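Local coordinates for MutT/nudix family protein (Deinococcus radiodurans, PDB 2W4E) that probably hydrolyses ADP-ribose with the help of magnesium, as a Nudix-family pyrophosphatase, at residues 8-13 and 53-58; 21-26 and 32-37; 65-70 and 140-145. All coordinates share one frame; numbering follows the deposited sequence.

Interaction 1 (8-13 and 53-58)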
loop_
_atom_site.group_PDB
_atom_site.type_symbol
_atom_site.label_atom_id
_atom_site.label_comp_id
_atom_site.label_asym_id
_atom_site.label_seq_id
_atom_site.Cartn_x
_atom_site.Cartn_y
_atom_site.Cartn_z
ATOM N N VAL A 8 -11.774 -2.084 7.824
ATOM C CA VAL A 8 -11.450 -0.670 7.911
ATOM C C VAL A 8 -10.067 -0.508 8.526
ATOM O O VAL A 8 -9.696 -1.281 9.397
ATOM C CB VAL A 8 -12.554 0.076 8.704
ATOM C CG1 VAL A 8 -12.672 -0.459 10.135
ATOM C CG2 VAL A 8 -12.295 1.539 8.672
ATOM N N PHE A 9 -9.273 0.434 8.011
ATOM C CA PHE A 9 -7.946 0.693 8.544
ATOM C C PHE A 9 -7.973 2.150 8.944
ATOM O O PHE A 9 -8.473 2.994 8.205
ATOM C CB PHE A 9 -6.864 0.443 7.482
ATOM C CG PHE A 9 -6.451 -0.990 7.385
ATOM C CD1 PHE A 9 -5.196 -1.396 7.833
ATOM C CD2 PHE A 9 -7.330 -1.949 6.873
ATOM C CE1 PHE A 9 -4.810 -2.759 7.794
ATOM C CE2 PHE A 9 -6.952 -3.298 6.836
ATOM C CZ PHE A 9 -5.688 -3.692 7.297
ATOM N N ILE A 10 -7.451 2.433 10.120
ATOM C CA ILE A 10 -7.490 3.765 10.692
ATOM C C ILE A 10 -6.123 4.221 11.119
ATOM O O ILE A 10 -5.497 3.626 12.036
ATOM C CB ILE A 10 -8.416 3.831 11.963
ATOM C CG1 ILE A 10 -9.847 3.389 11.649
ATOM C CG2 ILE A 10 -8.427 5.285 12.541
ATOM C CD1 ILE A 10 -10.096 1.958 11.985
ATOM N N LEU A 11 -5.679 5.314 10.524
ATOM C CA LEU A 11 -4.491 5.989 11.016
ATOM C C LEU A 11 -4.916 7.068 12.047
ATOM O O LEU A 11 -5.438 8.104 11.667
ATOM C CB LEU A 11 -3.722 6.626 9.842
ATOM C CG LEU A 11 -2.574 7.603 10.195
ATOM C CD1 LEU A 11 -1.550 6.894 11.136
ATOM C CD2 LEU A 11 -1.931 8.060 8.847
ATOM N N PRO A 12 -4.703 6.824 13.355
ATOM C CA PRO A 12 -5.201 7.753 14.356
ATOM C C PRO A 12 -4.105 8.772 14.699
ATOM O O PRO A 12 -2.941 8.380 14.963
ATOM C CB PRO A 12 -5.460 6.826 15.574
ATOM C CG PRO A 12 -5.078 5.446 15.131
ATOM C CD PRO A 12 -4.065 5.689 14.040
ATOM N N VAL A 13 -4.445 10.064 14.674
ATOM C CA VAL A 13 -3.456 11.113 14.948
ATOM C C VAL A 13 -4.005 12.036 16.051
ATOM O O VAL A 13 -5.157 12.514 15.963
ATOM C CB VAL A 13 -3.097 11.908 13.684
ATOM C CG1 VAL A 13 -2.254 13.174 14.009
ATOM C CG2 VAL A 13 -2.391 11.017 12.607
ATOM N N ARG A 53 -15.726 2.116 16.300
ATOM C CA ARG A 53 -15.721 0.948 17.141
ATOM C C ARG A 53 -14.315 0.363 17.306
ATOM O O ARG A 53 -13.846 0.106 18.422
ATOM C CB ARG A 53 -16.696 -0.143 16.604
ATOM C CG ARG A 53 -16.688 -1.323 17.544
ATOM C CD ARG A 53 -17.419 -2.602 17.136
ATOM N NE ARG A 53 -17.429 -2.819 15.700
ATOM C CZ ARG A 53 -16.460 -3.414 15.025
ATOM N NH1 ARG A 53 -15.368 -3.853 15.661
ATOM N NH2 ARG A 53 -16.579 -3.565 13.712
ATOM N N GLU A 54 -13.639 0.176 16.182
ATOM C CA GLU A 54 -12.304 -0.372 16.142
ATOM C C GLU A 54 -11.294 0.511 16.862
ATOM O O GLU A 54 -10.415 0.012 17.631
ATOM C CB GLU A 54 -11.893 -0.509 14.659
ATOM C CG GLU A 54 -10.855 -1.595 14.395
ATOM C CD GLU A 54 -11.260 -2.955 14.977
ATOM O OE1 GLU A 54 -12.259 -3.554 14.535
ATOM O OE2 GLU A 54 -10.571 -3.418 15.882
ATOM N N LEU A 55 -11.379 1.815 16.584
ATOM C CA LEU A 55 -10.511 2.785 17.276
ATOM C C LEU A 55 -10.719 2.717 18.800
ATOM O O LEU A 55 -9.764 2.667 19.581
ATOM C CB LEU A 55 -10.779 4.215 16.760
ATOM C CG LEU A 55 -9.852 5.294 17.373
ATOM C CD1 LEU A 55 -8.372 5.097 17.009
ATOM C CD2 LEU A 55 -10.310 6.651 16.856
ATOM N N LEU A 56 -11.974 2.676 19.218
ATOM C CA LEU A 56 -12.289 2.500 20.647
ATOM C C LEU A 56 -11.750 1.171 21.235
ATOM O O LEU A 56 -11.004 1.178 22.219
ATOM C CB LEU A 56 -13.785 2.634 20.868
ATOM C CG LEU A 56 -14.301 2.713 22.320
ATOM C CD1 LEU A 56 -13.585 3.815 23.139
ATOM C CD2 LEU A 56 -15.826 2.900 22.309
ATOM N N GLU A 57 -12.095 0.051 20.593
ATOM C CA GLU A 57 -11.735 -1.273 21.078
ATOM C C GLU A 57 -10.233 -1.569 21.047
ATOM O O GLU A 57 -9.695 -2.157 21.996
ATOM C CB GLU A 57 -12.516 -2.360 20.319
ATOM C CG GLU A 57 -14.011 -2.186 20.404
ATOM C CD GLU A 57 -14.816 -3.300 19.674
ATOM O OE1 GLU A 57 -15.986 -3.492 20.070
ATOM O OE2 GLU A 57 -14.310 -3.957 18.720
ATOM N N GLU A 58 -9.528 -1.151 19.998
ATOM C CA GLU A 58 -8.120 -1.526 19.875
ATOM C C GLU A 58 -7.165 -0.645 20.668
ATOM O O GLU A 58 -6.178 -1.156 21.167
ATOM C CB GLU A 58 -7.644 -1.605 18.403
ATOM C CG GLU A 58 -7.778 -2.983 17.808
ATOM C CD GLU A 58 -6.841 -3.221 16.628
ATOM O OE1 GLU A 58 -6.397 -4.375 16.445
ATOM O OE2 GLU A 58 -6.549 -2.269 15.879
#

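Interaction 2 (21-26 and 32-37)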
loop_
_atom_site.group_PDB
_atom_site.type_symbol
_atom_site.label_atom_id
_atom_site.label_comp_id
_atom_site.label_asym_id
_atom_site.label_seq_id
_atom_site.Cartn_x
_atom_site.Cartn_y
_atom_site.Cartn_z
ATOM N N LEU A 21 -0.023 3.967 16.894
ATOM C CA LEU A 21 0.202 2.654 16.280
ATOM C C LEU A 21 0.019 1.520 17.265
ATOM O O LEU A 21 -0.095 1.744 18.454
ATOM C CB LEU A 21 1.623 2.573 15.688
ATOM C CG LEU A 21 1.985 3.770 14.829
ATOM C CD1 LEU A 21 3.382 3.634 14.170
ATOM C CD2 LEU A 21 0.895 3.898 13.748
ATOM N N ILE A 22 0.001 0.297 16.753
ATOM C CA ILE A 22 0.038 -0.893 17.594
ATOM C C ILE A 22 1.145 -1.854 17.156
ATOM O O ILE A 22 1.561 -1.840 15.981
ATOM C CB ILE A 22 -1.294 -1.654 17.590
ATOM C CG1 ILE A 22 -1.679 -2.048 16.147
ATOM C CG2 ILE A 22 -2.390 -0.824 18.288
ATOM C CD1 ILE A 22 -2.910 -2.928 16.055
ATOM N N ARG A 23 1.628 -2.661 18.102
ATOM C CA ARG A 23 2.509 -3.797 17.767
ATOM C C ARG A 23 1.667 -4.978 18.111
ATOM O O ARG A 23 1.270 -5.172 19.257
ATOM C CB ARG A 23 3.861 -3.818 18.521
ATOM C CG ARG A 23 4.812 -2.633 18.195
ATOM C CD ARG A 23 6.281 -2.873 18.642
ATOM N NE ARG A 23 7.052 -1.623 18.525
ATOM C CZ ARG A 23 7.445 -0.856 19.543
ATOM N NH1 ARG A 23 7.164 -1.189 20.795
ATOM N NH2 ARG A 23 8.122 0.266 19.308
ATOM N N GLN A 24 1.344 -5.744 17.093
ATOM C CA GLN A 24 0.455 -6.852 17.229
ATOM C C GLN A 24 1.180 -8.129 16.821
ATOM O O GLN A 24 1.807 -8.160 15.779
ATOM C CB GLN A 24 -0.719 -6.643 16.281
ATOM C CG GLN A 24 -1.794 -7.681 16.447
ATOM C CD GLN A 24 -3.119 -7.184 15.930
ATOM O OE1 GLN A 24 -3.183 -6.439 14.916
ATOM N NE2 GLN A 24 -4.189 -7.616 16.576
ATOM N N PHE A 25 1.085 -9.162 17.656
ATOM C CA PHE A 25 1.596 -10.491 17.300
ATOM C C PHE A 25 0.858 -10.996 16.061
ATOM O O PHE A 25 -0.374 -10.918 15.985
ATOM C CB PHE A 25 1.395 -11.490 18.456
ATOM C CG PHE A 25 2.023 -12.843 18.202
ATOM C CD1 PHE A 25 3.390 -13.017 18.325
ATOM C CD2 PHE A 25 1.239 -13.936 17.820
ATOM C CE1 PHE A 25 3.993 -14.273 18.068
ATOM C CE2 PHE A 25 1.832 -15.203 17.554
ATOM C CZ PHE A 25 3.203 -15.360 17.693
ATOM N N ARG A 26 1.603 -11.487 15.083
ATOM C CA ARG A 26 1.004 -12.104 13.922
ATOM C C ARG A 26 1.533 -13.505 13.737
ATOM O O ARG A 26 2.741 -13.719 13.513
ATOM C CB ARG A 26 1.271 -11.269 12.650
ATOM C CG ARG A 26 0.645 -9.850 12.686
ATOM C CD ARG A 26 -0.870 -9.909 13.010
ATOM N NE ARG A 26 -1.555 -8.723 12.481
ATOM C CZ ARG A 26 -2.871 -8.579 12.469
ATOM N NH1 ARG A 26 -3.631 -9.548 12.938
ATOM N NH2 ARG A 26 -3.434 -7.489 11.958
ATOM N N THR A 32 5.718 -9.945 16.487
ATOM C CA THR A 32 4.881 -8.746 16.414
ATOM C C THR A 32 5.327 -7.890 15.227
ATOM O O THR A 32 6.449 -8.061 14.661
ATOM C CB THR A 32 4.905 -7.937 17.742
ATOM O OG1 THR A 32 6.199 -7.362 17.955
ATOM C CG2 THR A 32 4.545 -8.833 18.927
ATOM N N ILE A 33 4.451 -6.988 14.814
ATOM C CA ILE A 33 4.754 -6.074 13.725
ATOM C C ILE A 33 3.974 -4.776 13.956
ATOM O O ILE A 33 2.860 -4.803 14.488
ATOM C CB ILE A 33 4.483 -6.712 12.317
ATOM C CG1 ILE A 33 4.754 -5.700 11.187
ATOM C CG2 ILE A 33 3.067 -7.317 12.246
ATOM C CD1 ILE A 33 4.874 -6.273 9.765
ATOM N N THR A 34 4.602 -3.659 13.596
ATOM C CA THR A 34 4.033 -2.319 13.736
ATOM C C THR A 34 2.929 -2.118 12.683
ATOM O O THR A 34 3.169 -2.284 11.454
ATOM C CB THR A 34 5.135 -1.238 13.546
ATOM O OG1 THR A 34 6.140 -1.455 14.527
ATOM C CG2 THR A 34 4.570 0.148 13.795
ATOM N N GLU A 35 1.736 -1.797 13.169
ATOM C CA GLU A 35 0.562 -1.609 12.322
ATOM C C GLU A 35 -0.225 -0.379 12.765
ATOM O O GLU A 35 -0.082 0.091 13.908
ATOM C CB GLU A 35 -0.360 -2.825 12.422
ATOM C CG GLU A 35 0.300 -4.134 11.975
ATOM C CD GLU A 35 -0.597 -5.334 12.189
ATOM O OE1 GLU A 35 -1.420 -5.308 13.141
ATOM O OE2 GLU A 35 -0.486 -6.294 11.410
ATOM N N ILE A 36 -1.050 0.138 11.867
ATOM C CA ILE A 36 -2.144 1.063 12.295
ATOM C C ILE A 36 -3.343 0.234 12.814
ATOM O O ILE A 36 -3.277 -1.000 12.832
ATOM C CB ILE A 36 -2.544 2.073 11.169
ATOM C CG1 ILE A 36 -3.103 1.352 9.937
ATOM C CG2 ILE A 36 -1.336 3.000 10.788
ATOM C CD1 ILE A 36 -3.792 2.365 8.911
ATOM N N VAL A 37 -4.409 0.896 13.278
ATOM C CA VAL A 37 -5.601 0.229 13.796
ATOM C C VAL A 37 -6.373 -0.392 12.659
ATOM O O VAL A 37 -6.455 0.204 11.590
ATOM C CB VAL A 37 -6.501 1.253 14.583
ATOM C CG1 VAL A 37 -7.832 0.624 15.001
ATOM C CG2 VAL A 37 -5.745 1.756 15.821
#

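Interaction 3 (65-70 and 140-145)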
loop_
_atom_site.group_PDB
_atom_site.type_symbol
_atom_site.label_atom_id
_atom_site.label_comp_id
_atom_site.label_asym_id
_atom_site.label_seq_id
_atom_site.Cartn_x
_atom_site.Cartn_y
_atom_site.Cartn_z
ATOM N N GLU A 65 -12.337 14.230 14.150
ATOM C CA GLU A 65 -12.621 14.360 12.689
ATOM C C GLU A 65 -12.147 13.098 11.934
ATOM O O GLU A 65 -11.111 12.511 12.285
ATOM C CB GLU A 65 -11.929 15.593 12.075
ATOM C CG GLU A 65 -12.232 15.818 10.579
ATOM C CD GLU A 65 -11.413 16.904 9.928
ATOM O OE1 GLU A 65 -10.674 17.627 10.624
ATOM O OE2 GLU A 65 -11.512 17.088 8.697
ATOM N N TRP A 66 -12.890 12.706 10.908
ATOM C CA TRP A 66 -12.574 11.524 10.083
ATOM C C TRP A 66 -12.401 11.948 8.637
ATOM O O TRP A 66 -13.230 12.676 8.110
ATOM C CB TRP A 66 -13.723 10.497 10.159
ATOM C CG TRP A 66 -13.847 9.824 11.486
ATOM C CD1 TRP A 66 -14.621 10.211 12.547
ATOM C CD2 TRP A 66 -13.155 8.645 11.898
ATOM N NE1 TRP A 66 -14.441 9.335 13.592
ATOM C CE2 TRP A 66 -13.547 8.371 13.220
ATOM C CE3 TRP A 66 -12.212 7.816 11.284
ATOM C CZ2 TRP A 66 -13.068 7.273 13.934
ATOM C CZ3 TRP A 66 -11.750 6.692 11.995
ATOM C CH2 TRP A 66 -12.171 6.445 13.303
ATOM N N VAL A 67 -11.335 11.505 7.989
ATOM C CA VAL A 67 -11.078 11.825 6.573
ATOM C C VAL A 67 -10.940 10.481 5.823
ATOM O O VAL A 67 -9.969 9.733 6.059
ATOM C CB VAL A 67 -9.791 12.673 6.369
ATOM C CG1 VAL A 67 -9.541 12.989 4.841
ATOM C CG2 VAL A 67 -9.864 13.989 7.166
ATOM N N PRO A 68 -11.929 10.139 4.956
ATOM C CA PRO A 68 -11.833 8.866 4.240
ATOM C C PRO A 68 -10.761 8.927 3.178
ATOM O O PRO A 68 -10.549 9.959 2.575
ATOM C CB PRO A 68 -13.236 8.695 3.571
ATOM C CG PRO A 68 -14.135 9.693 4.226
ATOM C CD PRO A 68 -13.198 10.841 4.669
ATOM N N LEU A 69 -10.078 7.816 2.949
ATOM C CA LEU A 69 -8.987 7.778 1.934
ATOM C C LEU A 69 -9.322 6.687 0.929
ATOM O O LEU A 69 -10.222 5.900 1.187
ATOM C CB LEU A 69 -7.673 7.453 2.620
ATOM C CG LEU A 69 -7.176 8.543 3.569
ATOM C CD1 LEU A 69 -6.051 7.923 4.411
ATOM C CD2 LEU A 69 -6.738 9.798 2.831
ATOM N N PRO A 70 -8.605 6.610 -0.215
ATOM C CA PRO A 70 -9.049 5.625 -1.244
ATOM C C PRO A 70 -9.014 4.140 -0.810
ATOM O O PRO A 70 -7.953 3.638 -0.449
ATOM C CB PRO A 70 -8.070 5.853 -2.408
ATOM C CG PRO A 70 -7.686 7.358 -2.243
ATOM C CD PRO A 70 -7.651 7.609 -0.745
ATOM N N THR A 140 0.326 17.024 5.824
ATOM C CA THR A 140 1.275 18.105 5.484
ATOM C C THR A 140 0.518 19.412 5.324
ATOM O O THR A 140 0.934 20.431 5.832
ATOM C CB THR A 140 2.000 17.789 4.174
ATOM O OG1 THR A 140 2.569 16.470 4.269
ATOM C CG2 THR A 140 3.105 18.840 3.903
ATOM N N ARG A 141 -0.602 19.361 4.623
ATOM C CA ARG A 141 -1.467 20.534 4.449
ATOM C C ARG A 141 -1.952 21.137 5.760
ATOM O O ARG A 141 -1.960 22.357 5.913
ATOM C CB ARG A 141 -2.653 20.190 3.571
ATOM C CG ARG A 141 -2.224 19.934 2.153
ATOM C CD ARG A 141 -3.394 19.897 1.191
ATOM N NE ARG A 141 -4.311 18.778 1.413
ATOM C CZ ARG A 141 -4.247 17.586 0.808
ATOM N NH1 ARG A 141 -3.274 17.305 -0.057
ATOM N NH2 ARG A 141 -5.169 16.660 1.067
ATOM N N ARG A 142 -2.297 20.290 6.721
ATOM C CA ARG A 142 -2.715 20.755 8.053
ATOM C C ARG A 142 -1.549 21.175 8.967
ATOM O O ARG A 142 -1.781 21.645 10.093
ATOM C CB ARG A 142 -3.530 19.661 8.745
ATOM C CG ARG A 142 -4.852 19.399 8.087
ATOM C CD ARG A 142 -5.471 18.132 8.632
ATOM N NE ARG A 142 -6.637 17.796 7.833
ATOM C CZ ARG A 142 -7.888 17.950 8.251
ATOM N NH1 ARG A 142 -8.114 18.398 9.471
ATOM N NH2 ARG A 142 -8.906 17.619 7.465
ATOM N N GLY A 143 -0.311 20.989 8.495
ATOM C CA GLY A 143 0.903 21.272 9.286
ATOM C C GLY A 143 1.133 20.308 10.431
ATOM O O GLY A 143 1.872 20.633 11.365
ATOM N N LEU A 144 0.504 19.125 10.391
ATOM C CA LEU A 144 0.719 18.107 11.437
ATOM C C LEU A 144 2.014 17.330 11.179
ATOM O O LEU A 144 2.660 16.827 12.110
ATOM C CB LEU A 144 -0.467 17.136 11.525
ATOM C CG LEU A 144 -1.729 17.701 12.188
ATOM C CD1 LEU A 144 -2.973 16.869 11.851
ATOM C CD2 LEU A 144 -1.555 17.871 13.709
ATOM N N LEU A 145 2.355 17.233 9.892
ATOM C CA LEU A 145 3.615 16.668 9.420
ATOM C C LEU A 145 4.446 17.757 8.753
ATOM O O LEU A 145 3.946 18.460 7.846
ATOM C CB LEU A 145 3.347 15.541 8.396
ATOM C CG LEU A 145 4.536 14.815 7.767
ATOM C CD1 LEU A 145 5.487 14.248 8.828
ATOM C CD2 LEU A 145 4.013 13.716 6.843
#

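Interaction 1 (8-13 and 53-58)
Ile10 and Pro12 of strand 8-13 meet Glu54 and Leu55 of helix 53-58. The contact is buried and carbon against carbon. The two axes pass 9.4 Å apart at a signed crossing angle of -64°. CB of Ile10 points toward the helix, and its two branches part from there. The CG2 methyl lies anti to the backbone N. It comes loosely to Leu55 CD1, at 4.5 Å, and also packs on the ring of Trp66. The other branch runs through CG1 to CD1, which ends 4.1 Å from CB of Glu54. Ile10 therefore meets only the aliphatic base of the glutamate, not its carboxylate. Pro12, two residues on, gives the closest touch. Its CB is 3.7 Å from Leu55 CD1, and its CG is nearly as close. One leucine methyl thus rests on a corner of the proline ring. CD2, the second methyl of Leu55, turns to Trp66 instead.

Arg53, Glu54 and Glu57 form a salt-bridge network along the helix. NH1 of Arg53 is 3.2 Å from Glu57 OE2, one turn further on. This oxygen lies in the guanidinium plane, but the nitrogen stands above the carboxylate plane. A weak, more bent bond joins Arg53 NH1 to Glu54 OE1 at 3.3 Å. NE of the same arginine pairs with Glu45. Glu58 OE2 accepts a hydrogen bond from the backbone N of Ala38.

Residues 39-60 follow the Nudix box pattern, and helix 47-59 is its helix. In this family the box carries glutamates that bind divalent cations. The chain is the Nudix domain of an N-terminally truncated protein. Here the Nudix helix packs its apolar side on the central mixed sheet, as in the alpha-beta-alpha sandwich of Nudix hydrolases.

Interaction 2 (21-26 and 32-37)
Arg26 and Glu35 form a salt bridge across a beta hairpin of strands 18-26 and 31-35. The arginine grips side-on. NE is 2.9 Å from Glu35 OE2, with an N-H...O angle of 161°, and NH2 makes a longer, more bent bond to the same oxygen. OE2 lies in the guanidinium plane and is met on its syn side, yet the two flat groups are turned 67° apart. The arginine chain bends at chi2 (-53°), which curls the guanidinium back over the sheet. Its CG passes 3.5 Å from Ile33 CG2.

The backbone ladder sets this register. Ile22 and Glu35 are a hydrogen-bonded pair, with Ile22 N to Glu35 O at 2.9 Å and Glu35 N to Ile22 O slightly shorter. Gln24 and Ile33 form a second such pair. On the face of Ile22 and Glu35, Ile22 CG1 lies 4.0 Å from Glu35 CB. On the other face Arg23 and Thr34 lie side by side.

Further out, strand 104-110 flanks strand 18-26, and Ser128 of helix 126-141 bonds Ile36 N. The second subunit also packs here, with its Tyr73 on Ile33, Pro76 on Glu35 and Ser77 on Arg26. At the Leu21 end of the strand, Leu21 CD1 touches Thr34 CG2 at 3.7 Å and CD2 meets Ile36 CG2 at 3.8 Å.

Interaction 3 (65-70 and 140-145)
Glu65 and Arg142 make the polar part of the contact, a salt bridge at the protein surface. Their side chains come from opposite directions. The arginine meets the carboxylate end-on, one nitrogen to each oxygen. NH1 is 2.9 Å from Glu65 OE1, and NH2 is 2.9 Å from Glu65 OE2. The fit is not flat, because the two planes lie 56° apart. Glu65 reaches out with an extended chain, its CG anti to the backbone N (chi1 -178°). The other edge of Arg142 is also held, since NE pairs with Glu138 OE2.

Arg142 sits where helix 126-141 ends. Gly143 follows with a positive phi of 70°, and its N bonds to Thr140 O at 3.0 Å in a Schellman motif. The bridge therefore ties this helix end to strand 65-68, which runs antiparallel to strand 82-93 in the mixed sheet.

With an alanine in place of Glu65, NH1 and NH2 of Arg142 would both lose their carboxylate oxygen, and the guanidinium, left with Glu138, would probably no longer be tied to the strand.

Van der Waals contact adds little: Val67 CG2 lies 3.8 Å from Arg142 NH2, and Leu89 of strand 82-93 touches both side chains.

Interaction 1 is core, interaction 2 is partly buried, and interaction 3 lies at the surface. Burial and chemistry go together. Interaction 1 joins sheet to helix by carbon contacts, interaction 2 joins two strands by backbone bonds and one ion pair, and interaction 3 depends on a single ion pair. Interactions 1 and 3 reach the same mixed sheet and touch through Trp66 of the 65-70 segment. Interaction 2 belongs to the smaller antiparallel sheet, yet it meets interaction 1 where Ile10 N probably bonds to Val37 O. Interactions 2 and 3 do not touch; their centres are about 21 Å apart, on opposite sides of the chain's centre.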